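Acinetobacter secreted protease CpaA (Acinetobacter nosocomialis M2, PDB 6O38) carries a zinc-dependent metalloprotease domain, probably cleaves proteins outside the cell, and is bound by the chaperone CpaB that serves its type II secretion. Local coordinates at residues A[356-361]-A[415-420]; A[376-381]-A[456-461]; A[400-405]-A[494-499]; A[406-411]-A[533-538]; A[468-473]-A[485-490]. One frame throughout, in Å; residues are numbered along the deposited sequence.

Interaction 1 of 5, residues A[356-361]-A[415-420]. With SO4 (sulfate ion), chain O.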
# COMPACT_ATOMS: atom_id res chain seq x y z
N GLY A 356 1.53 -9.40 23.65
CA GLY A 356 1.34 -9.77 22.27
C GLY A 356 -0.02 -9.45 21.69
O GLY A 356 -0.29 -9.81 20.54
N GLU A 357 -0.89 -8.78 22.45
CA GLU A 357 -2.26 -8.54 22.05
C GLU A 357 -2.40 -7.15 21.42
O GLU A 357 -1.76 -6.19 21.86
CB GLU A 357 -3.21 -8.66 23.25
CG GLU A 357 -4.67 -8.82 22.87
CD GLU A 357 -5.56 -9.06 24.07
OE1 GLU A 357 -5.03 -9.19 25.19
OE2 GLU A 357 -6.80 -9.12 23.90
N ASN A 358 -3.24 -7.06 20.40
CA ASN A 358 -3.65 -5.80 19.80
C ASN A 358 -5.10 -5.53 20.18
O ASN A 358 -5.95 -6.43 20.08
CB ASN A 358 -3.50 -5.83 18.28
CG ASN A 358 -2.05 -5.78 17.84
OD1 ASN A 358 -1.55 -4.73 17.45
ND2 ASN A 358 -1.38 -6.92 17.88
N ARG A 359 -5.38 -4.31 20.63
CA ARG A 359 -6.72 -3.97 21.09
C ARG A 359 -7.11 -2.60 20.56
O ARG A 359 -6.35 -1.64 20.71
CB ARG A 359 -6.82 -3.99 22.62
CG ARG A 359 -6.64 -5.36 23.23
CD ARG A 359 -7.96 -6.11 23.25
NE ARG A 359 -8.94 -5.49 24.13
CZ ARG A 359 -9.14 -5.83 25.39
NH1 ARG A 359 -8.42 -6.79 25.95
NH2 ARG A 359 -10.07 -5.21 26.10
N ARG A 360 -8.29 -2.52 19.94
CA ARG A 360 -8.80 -1.27 19.40
C ARG A 360 -10.09 -0.90 20.11
O ARG A 360 -10.93 -1.76 20.38
CB ARG A 360 -9.04 -1.37 17.88
CG ARG A 360 -9.52 -0.06 17.26
CD ARG A 360 -9.49 -0.09 15.74
NE ARG A 360 -10.56 -0.91 15.18
CZ ARG A 360 -10.38 -2.13 14.68
NH1 ARG A 360 -9.17 -2.66 14.66
NH2 ARG A 360 -11.41 -2.80 14.19
N PHE A 361 -10.24 0.39 20.40
CA PHE A 361 -11.44 0.93 21.02
C PHE A 361 -11.93 2.10 20.17
O PHE A 361 -11.14 2.83 19.57
CB PHE A 361 -11.18 1.39 22.46
CG PHE A 361 -10.60 0.32 23.34
CD1 PHE A 361 -9.22 0.14 23.42
CD2 PHE A 361 -11.42 -0.51 24.09
CE1 PHE A 361 -8.68 -0.84 24.23
CE2 PHE A 361 -10.89 -1.49 24.90
CZ PHE A 361 -9.52 -1.66 24.97
N ARG A 415 -13.26 -6.20 13.13
CA ARG A 415 -13.18 -6.20 14.59
C ARG A 415 -12.50 -7.48 15.10
O ARG A 415 -13.06 -8.24 15.89
CB ARG A 415 -14.57 -6.04 15.20
CG ARG A 415 -15.26 -4.74 14.81
CD ARG A 415 -16.41 -4.44 15.76
NE ARG A 415 -17.22 -3.32 15.30
CZ ARG A 415 -18.29 -3.45 14.52
NH1 ARG A 415 -18.68 -4.66 14.12
NH2 ARG A 415 -18.98 -2.38 14.14
N PHE A 416 -11.28 -7.70 14.63
CA PHE A 416 -10.49 -8.82 15.14
C PHE A 416 -9.01 -8.53 14.95
O PHE A 416 -8.61 -7.79 14.05
CB PHE A 416 -10.87 -10.14 14.47
CG PHE A 416 -10.17 -10.39 13.16
CD1 PHE A 416 -10.64 -9.82 11.99
CD2 PHE A 416 -9.05 -11.20 13.09
CE1 PHE A 416 -10.01 -10.05 10.78
CE2 PHE A 416 -8.41 -11.44 11.89
CZ PHE A 416 -8.89 -10.86 10.73
N TYR A 417 -8.20 -9.13 15.82
CA TYR A 417 -6.76 -9.19 15.68
C TYR A 417 -6.29 -10.61 15.95
O TYR A 417 -6.90 -11.33 16.76
CB TYR A 417 -6.03 -8.23 16.63
CG TYR A 417 -6.17 -6.76 16.32
CD1 TYR A 417 -5.39 -6.17 15.33
CD2 TYR A 417 -7.05 -5.96 17.03
CE1 TYR A 417 -5.50 -4.82 15.05
CE2 TYR A 417 -7.16 -4.61 16.76
CZ TYR A 417 -6.39 -4.04 15.76
OH TYR A 417 -6.51 -2.70 15.49
N LEU A 418 -5.22 -11.01 15.29
CA LEU A 418 -4.60 -12.30 15.54
C LEU A 418 -3.48 -12.14 16.56
O LEU A 418 -2.66 -11.22 16.45
CB LEU A 418 -4.06 -12.93 14.26
CG LEU A 418 -5.10 -13.40 13.24
CD1 LEU A 418 -4.43 -14.20 12.13
CD2 LEU A 418 -6.20 -14.21 13.91
N ARG A 419 -3.46 -13.01 17.56
CA ARG A 419 -2.41 -13.04 18.57
C ARG A 419 -1.86 -14.45 18.65
O ARG A 419 -2.61 -15.40 18.91
CB ARG A 419 -2.96 -12.58 19.93
CG ARG A 419 -2.08 -12.93 21.13
CD ARG A 419 -2.61 -12.25 22.38
NE ARG A 419 -1.96 -12.73 23.60
CZ ARG A 419 -2.52 -13.58 24.45
NH1 ARG A 419 -1.85 -13.97 25.53
NH2 ARG A 419 -3.74 -14.04 24.23
N ASP A 420 -0.55 -14.59 18.44
CA ASP A 420 0.08 -15.90 18.54
C ASP A 420 0.40 -16.18 20.01
O ASP A 420 1.10 -15.40 20.66
CB ASP A 420 1.32 -15.99 17.66
CG ASP A 420 2.53 -15.28 18.25
OD1 ASP A 420 2.43 -14.07 18.54
OD2 ASP A 420 3.58 -15.94 18.42
S SO4 O . -1.88 -14.82 28.72
O1 SO4 O . -3.08 -15.41 28.14
O2 SO4 O . -2.21 -14.22 30.01
O3 SO4 O . -0.87 -15.86 28.92
O4 SO4 O . -1.35 -13.80 27.83
O HOH W 1 -2.54 -9.18 18.73
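A tyrosine side chain and one water, rather than a ladder of backbone bonds, bridge the two strands: Tyr417 meets Asn358 and Arg360. Asn358 CB sits over one ring face as a CH-pi contact, 3.6 Å from the Tyr417 centroid, with its amide plane turned 29° from the ring. Arg360 leaves its strand with CG anti to the backbone N and then bends at chi3 (74°), which swings the guanidinium round to the phenol. There Arg360 NH1 donates to Tyr417 OH at 2.8 Å, the oxygen lying close to the guanidinium plane. Tyrosine suits this place because its ring fills the space while its hydroxyl also meets Glu410; Arg360 NE pairs with Asp371. Strands 358-361 and 416-420 run nearly antiparallel with axes 7.3 Å apart, too far for direct pairing; each is instead a neighbour of strand 367-381, where the last beta-sandwich domain meets the metalloprotease domain. The water donates to Gly356 O and Leu418 O and accepts from Asn358 ND2 at 2.7 Å. Arg419, extended from CG to NE, lays its CD 3.7 Å from Glu357 CB, and its NH2 forms a salt bridge with Asp376.

Interaction 2 of 5, residues A[376-381]-A[456-461]; sequences DMLLVS and DGVYYQ
Met377, a selenomethionine, folds at every side-chain torsion (chi1 -63°, chi2 -71°), doubling back over the strand of Gly457 and Tyr459. Its SE comes to 3.8 Å from Gly457 CA, a place where glycine suits because it has no CB to occupy the same volume, and Met377 CE reaches Tyr459 CB at 3.7 Å. On the opposite face the two methyls of Val380 let it touch two partners at once, CG1 meeting the edge of the Tyr460 ring 3.6 Å from CD1 and CG2 touching Val458 CG2. Between the two faces runs a parallel ladder: Leu378 bonds through N to Gly457 O and through O to Tyr459 N, Val380 likewise to Tyr459 O and Gln461 N, and Gly457 N donates to Asp376 O. At one end Gln461 NE2 donates to Ser381 OG at 3.2 Å, close to the plane of its amide. At the other Asp376 N points almost straight (172°) at Asp456 OD2, meeting it on the anti side. The carboxylates, with Asp376 OD2 4.2 Å from Asp456 OD2, would probably repel each other, which Arg419 on Asp376 and the backbone N of Asn572 on Asp456 may ease. Strand 416-425 pairs with the other edge of strand 376-381; helices 391-411 and 496-504 cover the face of Leu379 and Tyr459, while Ile453, Ala455 and Ile428 pack on that of Leu378 and Tyr460.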
# COMPACT_ATOMS: atom_id res chain seq x y z
N ASP A 376 -6.85 -15.96 19.51
CA ASP A 376 -5.57 -16.57 19.85
C ASP A 376 -5.26 -17.69 18.86
O ASP A 376 -6.11 -18.55 18.59
CB ASP A 376 -5.59 -17.11 21.28
CG ASP A 376 -5.56 -16.00 22.31
OD1 ASP A 376 -5.16 -14.87 21.97
OD2 ASP A 376 -5.93 -16.26 23.48
N MSE A 377 -4.04 -17.69 18.34
CA MSE A 377 -3.64 -18.67 17.32
C MSE A 377 -2.45 -19.51 17.76
O MSE A 377 -1.53 -19.02 18.41
CB MSE A 377 -3.32 -17.96 16.01
CG MSE A 377 -4.49 -17.22 15.38
SE MSE A 377 -5.84 -18.43 14.64
CE MSE A 377 -4.76 -19.29 13.27
N LEU A 378 -2.48 -20.79 17.39
CA LEU A 378 -1.36 -21.70 17.60
C LEU A 378 -0.63 -21.89 16.27
O LEU A 378 -1.23 -22.35 15.30
CB LEU A 378 -1.84 -23.04 18.15
CG LEU A 378 -0.82 -24.18 18.13
CD1 LEU A 378 0.38 -23.85 19.00
CD2 LEU A 378 -1.46 -25.49 18.56
N LEU A 379 0.65 -21.54 16.24
CA LEU A 379 1.45 -21.63 15.03
C LEU A 379 2.24 -22.94 15.05
O LEU A 379 3.02 -23.19 15.98
CB LEU A 379 2.40 -20.44 14.92
CG LEU A 379 1.73 -19.06 14.99
CD1 LEU A 379 2.75 -17.95 14.80
CD2 LEU A 379 0.60 -18.95 13.97
N VAL A 380 2.03 -23.77 14.03
CA VAL A 380 2.69 -25.06 13.90
C VAL A 380 3.55 -25.03 12.65
O VAL A 380 3.06 -24.74 11.56
CB VAL A 380 1.68 -26.22 13.85
CG1 VAL A 380 2.40 -27.56 13.87
CG2 VAL A 380 0.69 -26.12 15.00
N SER A 381 4.84 -25.34 12.81
CA SER A 381 5.79 -25.37 11.70
C SER A 381 6.35 -26.77 11.56
O SER A 381 6.80 -27.37 12.54
CB SER A 381 6.92 -24.37 11.92
OG SER A 381 7.53 -24.01 10.69
N ASP A 456 -7.46 -20.18 20.35
CA ASP A 456 -8.76 -20.19 19.68
C ASP A 456 -8.68 -20.88 18.32
O ASP A 456 -9.68 -21.44 17.85
CB ASP A 456 -9.28 -18.76 19.52
CG ASP A 456 -9.69 -18.15 20.85
OD1 ASP A 456 -10.40 -18.82 21.62
OD2 ASP A 456 -9.30 -17.00 21.12
N GLY A 457 -7.51 -20.86 17.68
CA GLY A 457 -7.34 -21.50 16.40
C GLY A 457 -5.92 -22.01 16.25
O GLY A 457 -5.04 -21.73 17.08
N VAL A 458 -5.70 -22.76 15.18
CA VAL A 458 -4.40 -23.35 14.87
C VAL A 458 -4.08 -23.08 13.41
O VAL A 458 -4.97 -23.12 12.55
CB VAL A 458 -4.38 -24.87 15.18
CG1 VAL A 458 -5.62 -25.54 14.62
CG2 VAL A 458 -3.12 -25.52 14.64
N TYR A 459 -2.82 -22.79 13.12
CA TYR A 459 -2.35 -22.57 11.76
C TYR A 459 -1.07 -23.36 11.55
O TYR A 459 -0.19 -23.40 12.42
CB TYR A 459 -2.12 -21.09 11.48
CG TYR A 459 -2.05 -20.75 10.01
CD1 TYR A 459 -0.85 -20.81 9.32
CD2 TYR A 459 -3.20 -20.39 9.31
CE1 TYR A 459 -0.79 -20.51 7.98
CE2 TYR A 459 -3.15 -20.09 7.97
CZ TYR A 459 -1.94 -20.15 7.30
OH TYR A 459 -1.88 -19.86 5.96
N TYR A 460 -0.96 -23.99 10.38
CA TYR A 460 0.10 -24.95 10.09
C TYR A 460 0.91 -24.49 8.88
O TYR A 460 0.34 -24.12 7.85
CB TYR A 460 -0.48 -26.34 9.84
CG TYR A 460 0.54 -27.39 9.46
CD1 TYR A 460 1.49 -27.81 10.38
CD2 TYR A 460 0.55 -27.95 8.19
CE1 TYR A 460 2.43 -28.77 10.04
CE2 TYR A 460 1.48 -28.91 7.85
CZ TYR A 460 2.42 -29.32 8.77
OH TYR A 460 3.34 -30.28 8.43
N GLN A 461 2.23 -24.51 9.02
CA GLN A 461 3.16 -24.18 7.95
C GLN A 461 3.97 -25.43 7.63
O GLN A 461 4.83 -25.84 8.42
CB GLN A 461 4.07 -23.01 8.35
CG GLN A 461 5.22 -22.75 7.39
CD GLN A 461 6.00 -21.50 7.76
OE1 GLN A 461 5.72 -20.41 7.27
NE2 GLN A 461 6.98 -21.65 8.65

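Interaction 3 of 5, residues A[400-405]-A[494-499]; sequences EGVNLT and AAMRHE. With ZN (zinc ion), chain M.
Gly401 and Met496 make the close part of this helix-to-helix contact. The selenomethionine chain is fully extended, CG standing anti to the backbone N (chi1 -172°), and it runs alongside Val402 so that SE lies 3.5 Å from Gly401 C and 3.6 Å from Val402 CG2. Glycine suits the spot: having no CB to crowd Met496 CB, it lets the extended chain lie against its backbone. One turn on, Thr405 and Arg497 run alongside in opposite directions, Thr405 OG1 lying 3.3 Å from Arg497 CB. That hydroxyl donates to Gly401 O at 2.7 Å, and Thr405 N reaches the same oxygen from the opposite face of the carbonyl plane, so a polar group is satisfied within its own helix and can sit in an apolar seam. Leu404 belongs to the same packed seam: its CD2 lies 3.9 Å above one face of the Arg497 guanidinium and touches Ala494 CB. Arg497 NH1 is engaged by Thr408 and Asn533. The far side of helix 400-405 is more open at Asn403, which is partly exposed, while Glu400 makes a salt bridge to Arg113 of the chaperone CpaB. Beyond the seam, His498 NE2 binds the zinc ion at 2.2 Å together with His502, His508 and Asp170 of CpaB. With Glu499 following His498, this is the HExxH helix, packed against helix 391-411, an arrangement consistent with a metzincin-like catalytic domain.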
# COMPACT_ATOMS: atom_id res chain seq x y z
N GLU A 400 5.31 -12.62 10.29
CA GLU A 400 4.98 -11.64 9.26
C GLU A 400 3.60 -11.88 8.67
O GLU A 400 2.92 -10.93 8.27
CB GLU A 400 6.05 -11.64 8.17
CG GLU A 400 7.43 -11.23 8.64
CD GLU A 400 7.44 -9.89 9.36
OE1 GLU A 400 6.69 -8.98 8.95
OE2 GLU A 400 8.19 -9.75 10.35
N GLY A 401 3.19 -13.15 8.59
CA GLY A 401 1.82 -13.44 8.19
C GLY A 401 0.80 -12.92 9.19
O GLY A 401 -0.27 -12.45 8.81
N VAL A 402 1.12 -13.01 10.48
CA VAL A 402 0.22 -12.49 11.51
C VAL A 402 0.15 -10.97 11.43
O VAL A 402 -0.94 -10.38 11.49
CB VAL A 402 0.68 -12.95 12.90
CG1 VAL A 402 -0.21 -12.36 13.98
CG2 VAL A 402 0.69 -14.47 12.99
N ASN A 403 1.30 -10.31 11.28
CA ASN A 403 1.32 -8.85 11.23
C ASN A 403 0.56 -8.33 10.01
O ASN A 403 -0.13 -7.31 10.09
CB ASN A 403 2.76 -8.35 11.21
CG ASN A 403 3.49 -8.63 12.51
OD1 ASN A 403 2.88 -8.63 13.58
ND2 ASN A 403 4.79 -8.87 12.42
N LEU A 404 0.68 -9.01 8.87
CA LEU A 404 -0.03 -8.58 7.68
C LEU A 404 -1.54 -8.77 7.83
O LEU A 404 -2.32 -7.94 7.35
CB LEU A 404 0.48 -9.33 6.45
CG LEU A 404 -0.15 -8.93 5.12
CD1 LEU A 404 0.20 -7.50 4.77
CD2 LEU A 404 0.30 -9.88 4.01
N THR A 405 -1.96 -9.85 8.49
CA THR A 405 -3.38 -10.06 8.74
C THR A 405 -3.95 -8.96 9.63
O THR A 405 -5.02 -8.41 9.35
CB THR A 405 -3.61 -11.43 9.37
OG1 THR A 405 -3.00 -12.44 8.55
CG2 THR A 405 -5.10 -11.72 9.49
N ALA A 494 1.75 -13.92 2.70
CA ALA A 494 0.48 -13.23 2.48
C ALA A 494 -0.70 -14.20 2.39
O ALA A 494 -1.84 -13.74 2.31
CB ALA A 494 0.55 -12.39 1.20
N ALA A 495 -0.44 -15.51 2.41
CA ALA A 495 -1.50 -16.50 2.32
C ALA A 495 -2.28 -16.64 3.62
O ALA A 495 -3.43 -17.12 3.59
CB ALA A 495 -0.93 -17.85 1.92
N MSE A 496 -1.70 -16.26 4.75
CA MSE A 496 -2.35 -16.46 6.04
C MSE A 496 -3.63 -15.64 6.16
O MSE A 496 -4.67 -16.17 6.55
CB MSE A 496 -1.41 -16.10 7.19
CG MSE A 496 -1.98 -16.47 8.55
SE MSE A 496 -0.91 -15.85 10.06
CE MSE A 496 -1.87 -16.78 11.48
N ARG A 497 -3.55 -14.35 5.83
CA ARG A 497 -4.74 -13.51 5.85
C ARG A 497 -5.81 -14.01 4.89
O ARG A 497 -6.99 -13.68 5.07
CB ARG A 497 -4.38 -12.06 5.53
CG ARG A 497 -3.96 -11.81 4.09
CD ARG A 497 -3.81 -10.32 3.82
NE ARG A 497 -3.38 -10.05 2.45
CZ ARG A 497 -3.05 -8.84 2.01
NH1 ARG A 497 -3.09 -7.80 2.83
NH2 ARG A 497 -2.67 -8.68 0.75
N HIS A 498 -5.42 -14.79 3.88
CA HIS A 498 -6.39 -15.38 2.97
C HIS A 498 -7.04 -16.61 3.59
O HIS A 498 -8.27 -16.76 3.54
CB HIS A 498 -5.71 -15.74 1.64
CG HIS A 498 -6.63 -16.37 0.64
ND1 HIS A 498 -7.38 -15.63 -0.25
CD2 HIS A 498 -6.91 -17.67 0.39
CE1 HIS A 498 -8.08 -16.45 -1.01
NE2 HIS A 498 -7.82 -17.69 -0.64
N GLU A 499 -6.24 -17.50 4.17
CA GLU A 499 -6.79 -18.71 4.78
C GLU A 499 -7.60 -18.38 6.03
O GLU A 499 -8.64 -18.99 6.28
CB GLU A 499 -5.67 -19.70 5.10
CG GLU A 499 -4.83 -20.10 3.90
CD GLU A 499 -5.66 -20.64 2.74
OE1 GLU A 499 -5.31 -20.37 1.57
OE2 GLU A 499 -6.68 -21.32 3.00
ZN ZN M . -9.08 -19.50 -0.96

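Interaction 4 of 5, residues A[406-411]-A[533-538]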
# COMPACT_ATOMS: atom_id res chain seq x y z
N ASN A 406 -3.24 -8.63 10.71
CA ASN A 406 -3.71 -7.58 11.61
C ASN A 406 -3.72 -6.22 10.92
O ASN A 406 -4.59 -5.39 11.18
CB ASN A 406 -2.85 -7.53 12.87
CG ASN A 406 -3.03 -8.76 13.74
OD1 ASN A 406 -4.07 -9.42 13.69
ND2 ASN A 406 -2.03 -9.06 14.56
N LEU A 407 -2.74 -5.98 10.03
CA LEU A 407 -2.74 -4.73 9.27
C LEU A 407 -3.92 -4.68 8.30
O LEU A 407 -4.57 -3.64 8.16
CB LEU A 407 -1.42 -4.58 8.52
CG LEU A 407 -1.34 -3.38 7.56
CD1 LEU A 407 -1.37 -2.07 8.34
CD2 LEU A 407 -0.09 -3.47 6.70
N THR A 408 -4.20 -5.80 7.63
CA THR A 408 -5.35 -5.85 6.72
C THR A 408 -6.66 -5.67 7.48
O THR A 408 -7.55 -4.94 7.03
CB THR A 408 -5.34 -7.17 5.95
OG1 THR A 408 -4.12 -7.30 5.22
CG2 THR A 408 -6.51 -7.22 4.98
N ALA A 409 -6.79 -6.33 8.63
CA ALA A 409 -8.01 -6.21 9.42
C ALA A 409 -8.20 -4.78 9.92
O ALA A 409 -9.32 -4.25 9.88
CB ALA A 409 -7.97 -7.19 10.59
N GLU A 410 -7.13 -4.15 10.39
CA GLU A 410 -7.24 -2.79 10.92
C GLU A 410 -7.57 -1.79 9.83
O GLU A 410 -8.33 -0.84 10.06
CB GLU A 410 -5.94 -2.40 11.63
CG GLU A 410 -6.02 -1.11 12.41
CD GLU A 410 -4.82 -0.90 13.31
OE1 GLU A 410 -4.63 -1.71 14.25
OE2 GLU A 410 -4.07 0.07 13.09
N ASN A 411 -7.03 -1.99 8.62
CA ASN A 411 -7.36 -1.12 7.50
C ASN A 411 -8.81 -1.26 7.08
O ASN A 411 -9.36 -0.34 6.46
CB ASN A 411 -6.45 -1.41 6.31
CG ASN A 411 -5.03 -0.93 6.53
OD1 ASN A 411 -4.78 -0.03 7.32
ND2 ASN A 411 -4.08 -1.54 5.81
N ASN A 533 -4.27 -4.34 0.83
CA ASN A 533 -4.38 -4.68 2.25
C ASN A 533 -5.77 -4.33 2.79
O ASN A 533 -5.94 -3.49 3.67
CB ASN A 533 -3.29 -3.97 3.04
CG ASN A 533 -1.90 -4.30 2.54
OD1 ASN A 533 -1.65 -5.40 2.05
ND2 ASN A 533 -0.98 -3.34 2.66
N PHE A 534 -6.78 -5.00 2.24
CA PHE A 534 -8.16 -4.78 2.66
C PHE A 534 -8.96 -6.06 2.55
O PHE A 534 -8.70 -6.90 1.68
CB PHE A 534 -8.85 -3.68 1.83
CG PHE A 534 -8.26 -2.31 2.01
CD1 PHE A 534 -8.65 -1.51 3.07
CD2 PHE A 534 -7.34 -1.82 1.10
CE1 PHE A 534 -8.12 -0.25 3.23
CE2 PHE A 534 -6.81 -0.55 1.26
CZ PHE A 534 -7.19 0.23 2.33
N TYR A 535 -9.93 -6.21 3.44
CA TYR A 535 -11.07 -7.08 3.21
C TYR A 535 -12.19 -6.26 2.58
O TYR A 535 -12.29 -5.05 2.81
CB TYR A 535 -11.55 -7.73 4.51
CG TYR A 535 -10.58 -8.71 5.13
CD1 TYR A 535 -10.45 -10.00 4.62
CD2 TYR A 535 -9.79 -8.35 6.22
CE1 TYR A 535 -9.57 -10.90 5.18
CE2 TYR A 535 -8.90 -9.25 6.78
CZ TYR A 535 -8.79 -10.52 6.26
OH TYR A 535 -7.91 -11.42 6.82
N SER A 536 -13.02 -6.92 1.79
CA SER A 536 -14.00 -6.19 0.99
C SER A 536 -15.08 -5.58 1.88
O SER A 536 -15.52 -6.19 2.86
CB SER A 536 -14.63 -7.10 -0.07
OG SER A 536 -15.47 -8.07 0.52
N SER A 537 -15.52 -4.37 1.52
CA SER A 537 -16.55 -3.64 2.24
C SER A 537 -17.03 -2.46 1.40
O SER A 537 -16.20 -1.75 0.81
CB SER A 537 -16.03 -3.15 3.59
OG SER A 537 -16.97 -2.28 4.21
N PRO A 538 -18.34 -2.21 1.34
CA PRO A 538 -18.83 -1.03 0.61
C PRO A 538 -18.53 0.29 1.29
O PRO A 538 -18.95 1.34 0.78
CB PRO A 538 -20.35 -1.28 0.53
CG PRO A 538 -20.64 -2.13 1.72
CD PRO A 538 -19.43 -3.00 1.92
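Thr408 turns its CG2 onto the loop at Asn533 and Phe534, where the methyl lies 3.5 Å from Phe534 N and 3.6 Å from Tyr535 CE2. CG2 stands opposite the backbone N (its partner OG1 has chi1 -58°), which sends the methyl to the loop while OG1 bonds to Leu404 O and to Arg497 NH1. Threonine thus serves two neighbours at once, one apolar and one polar. Tyr535 crosses it at about a right angle and brings a ring edge up to Ala409 N, 4.0 Å from CE2; the small alanine lets the ring come close to the helix, and the phenol OH bonds to Arg497 O. One turn further along, Asn411 lies side by side with Asn533, their amide planes 23° apart. Asn411 ND2 gives a weak hydrogen bond to Asn533 O at 3.4 Å. Phe534 sets its own edge against the helix end, CE1 lying 3.5 Å from Asn411 O and 3.7 Å from Asn411 CB. The chaperone CpaB also touches this region, with Phe144 of CpaB on Leu407 and Asn149 of CpaB on Asn533. Contact across the segments is mostly van der Waals, with a single weak bond; Thr408 and Asn533 share Arg497 NH1 and Tyr535 OH bonds to the backbone O of that arginine, so polar links through Arg497 probably help hold the loop to the helix.

Interaction 5 of 5, residues A[468-473]-A[485-490]; sequences GGCGWA and ANDIAG
The carboxylate of Asp487 comes up against Cys470, OD1 leading and CG 3.6 Å from Cys470 CB. Asn486 splits its amide: ND2 donates to Asp487 O at 2.8 Å with that oxygen almost in the amide plane, and OD1 bonds to Tyr459 on the neighbouring strand. The indole of Trp472 turns from the partner strand to pack on Leu433 and Lys434 of helix 433-439, as does Ala485, whose small methyl packs on Leu433 and Ile437 of the same helix. Between these groups the backbones pair antiparallel. Trp472 and Ala485 form a hydrogen-bonded pair, Trp472 N to Ala485 O 2.9 Å and Ala485 N to Trp472 O 2.8 Å, and Asp487 N donates to Cys470 O at 3.1 Å. Cys470 SG lies 3.6 Å from Gly490 C and closes the disulfide with Cys491. Gly471, with no side chain, lets its CA lie against the carboxylate of Glu499, near the zinc ion. A short antiparallel edge strand next to the zinc is typical of metzincin catalytic domains, where it lines the substrate cleft; here Cys470 makes backbone hydrogen bonds to CpaB.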
# COMPACT_ATOMS: atom_id res chain seq x y z
N GLY A 468 -3.71 -29.33 -5.68
CA GLY A 468 -4.26 -28.31 -6.54
C GLY A 468 -4.13 -26.89 -6.03
O GLY A 468 -4.84 -26.01 -6.52
N GLY A 469 -3.26 -26.65 -5.05
CA GLY A 469 -3.09 -25.33 -4.47
C GLY A 469 -2.23 -25.38 -3.23
O GLY A 469 -2.08 -26.44 -2.61
N CYS A 470 -1.66 -24.24 -2.85
CA CYS A 470 -0.73 -24.18 -1.73
C CYS A 470 -1.36 -23.72 -0.42
O CYS A 470 -0.64 -23.56 0.57
CB CYS A 470 0.46 -23.29 -2.09
SG CYS A 470 0.13 -21.55 -2.48
N GLY A 471 -2.67 -23.51 -0.37
CA GLY A 471 -3.32 -23.12 0.87
C GLY A 471 -4.62 -23.88 1.07
O GLY A 471 -5.30 -24.25 0.12
N TRP A 472 -4.95 -24.11 2.34
CA TRP A 472 -6.18 -24.80 2.69
C TRP A 472 -6.71 -24.26 4.01
O TRP A 472 -5.94 -23.98 4.93
CB TRP A 472 -5.96 -26.32 2.80
CG TRP A 472 -5.60 -26.96 1.50
CD1 TRP A 472 -4.35 -27.32 1.07
CD2 TRP A 472 -6.50 -27.31 0.43
NE1 TRP A 472 -4.42 -27.88 -0.18
CE2 TRP A 472 -5.72 -27.88 -0.59
CE3 TRP A 472 -7.88 -27.20 0.26
CZ2 TRP A 472 -6.29 -28.34 -1.78
CZ3 TRP A 472 -8.44 -27.65 -0.92
CH2 TRP A 472 -7.64 -28.22 -1.93
N ALA A 473 -8.04 -24.13 4.09
CA ALA A 473 -8.71 -23.68 5.30
C ALA A 473 -10.21 -23.93 5.22
O ALA A 473 -10.84 -23.64 4.19
CB ALA A 473 -8.45 -22.19 5.55
N ALA A 485 -3.81 -23.68 6.78
CA ALA A 485 -2.48 -24.14 6.41
C ALA A 485 -2.06 -23.56 5.07
O ALA A 485 -2.90 -23.32 4.19
CB ALA A 485 -2.40 -25.67 6.37
N ASN A 486 -0.76 -23.33 4.92
CA ASN A 486 -0.14 -23.05 3.63
C ASN A 486 1.25 -23.68 3.62
O ASN A 486 1.80 -24.04 4.66
CB ASN A 486 -0.05 -21.54 3.34
CG ASN A 486 0.88 -20.81 4.30
OD1 ASN A 486 0.43 -20.20 5.26
ND2 ASN A 486 2.18 -20.86 4.02
N ASP A 487 1.81 -23.81 2.42
CA ASP A 487 3.14 -24.38 2.27
C ASP A 487 4.16 -23.26 2.05
O ASP A 487 3.85 -22.07 2.16
CB ASP A 487 3.15 -25.41 1.14
CG ASP A 487 3.11 -24.79 -0.25
OD1 ASP A 487 2.88 -23.56 -0.37
OD2 ASP A 487 3.30 -25.53 -1.24
N ILE A 488 5.39 -23.64 1.73
CA ILE A 488 6.43 -22.68 1.37
C ILE A 488 6.83 -22.78 -0.10
O ILE A 488 7.43 -21.83 -0.62
CB ILE A 488 7.67 -22.83 2.27
CG1 ILE A 488 8.31 -24.20 2.08
CG2 ILE A 488 7.29 -22.62 3.73
CD1 ILE A 488 9.62 -24.37 2.83
N ALA A 489 6.53 -23.90 -0.77
CA ALA A 489 6.88 -24.05 -2.18
C ALA A 489 6.27 -22.94 -3.03
O ALA A 489 6.98 -22.27 -3.80
CB ALA A 489 6.43 -25.42 -2.68
N GLY A 490 4.96 -22.72 -2.91
CA GLY A 490 4.28 -21.78 -3.78
C GLY A 490 3.60 -20.63 -3.08
O GLY A 490 3.33 -19.59 -3.70

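In the fold
Going from the N terminus, the four beta-sandwich domains lead into interaction 1, which joins the last of them to the strand after helix 391-411. Before that loop closes, interaction 2 opens on the next strand, so the two cross; they meet directly where Arg419 bonds to Asp376. Interactions 3 and 4 start on successive parts of helix 391-411. They cross each other and both earlier contacts, fixing that helix first to the zinc-binding helix and then to the loop before helix 557-569, with Arg497 of interaction 3 bonding to Thr408 and Asn533 of interaction 4. Interaction 5, a local hairpin, follows interactions 1 and 2 in series and falls wholly within the spans of 3 and 4, touching interaction 3 through Glu499.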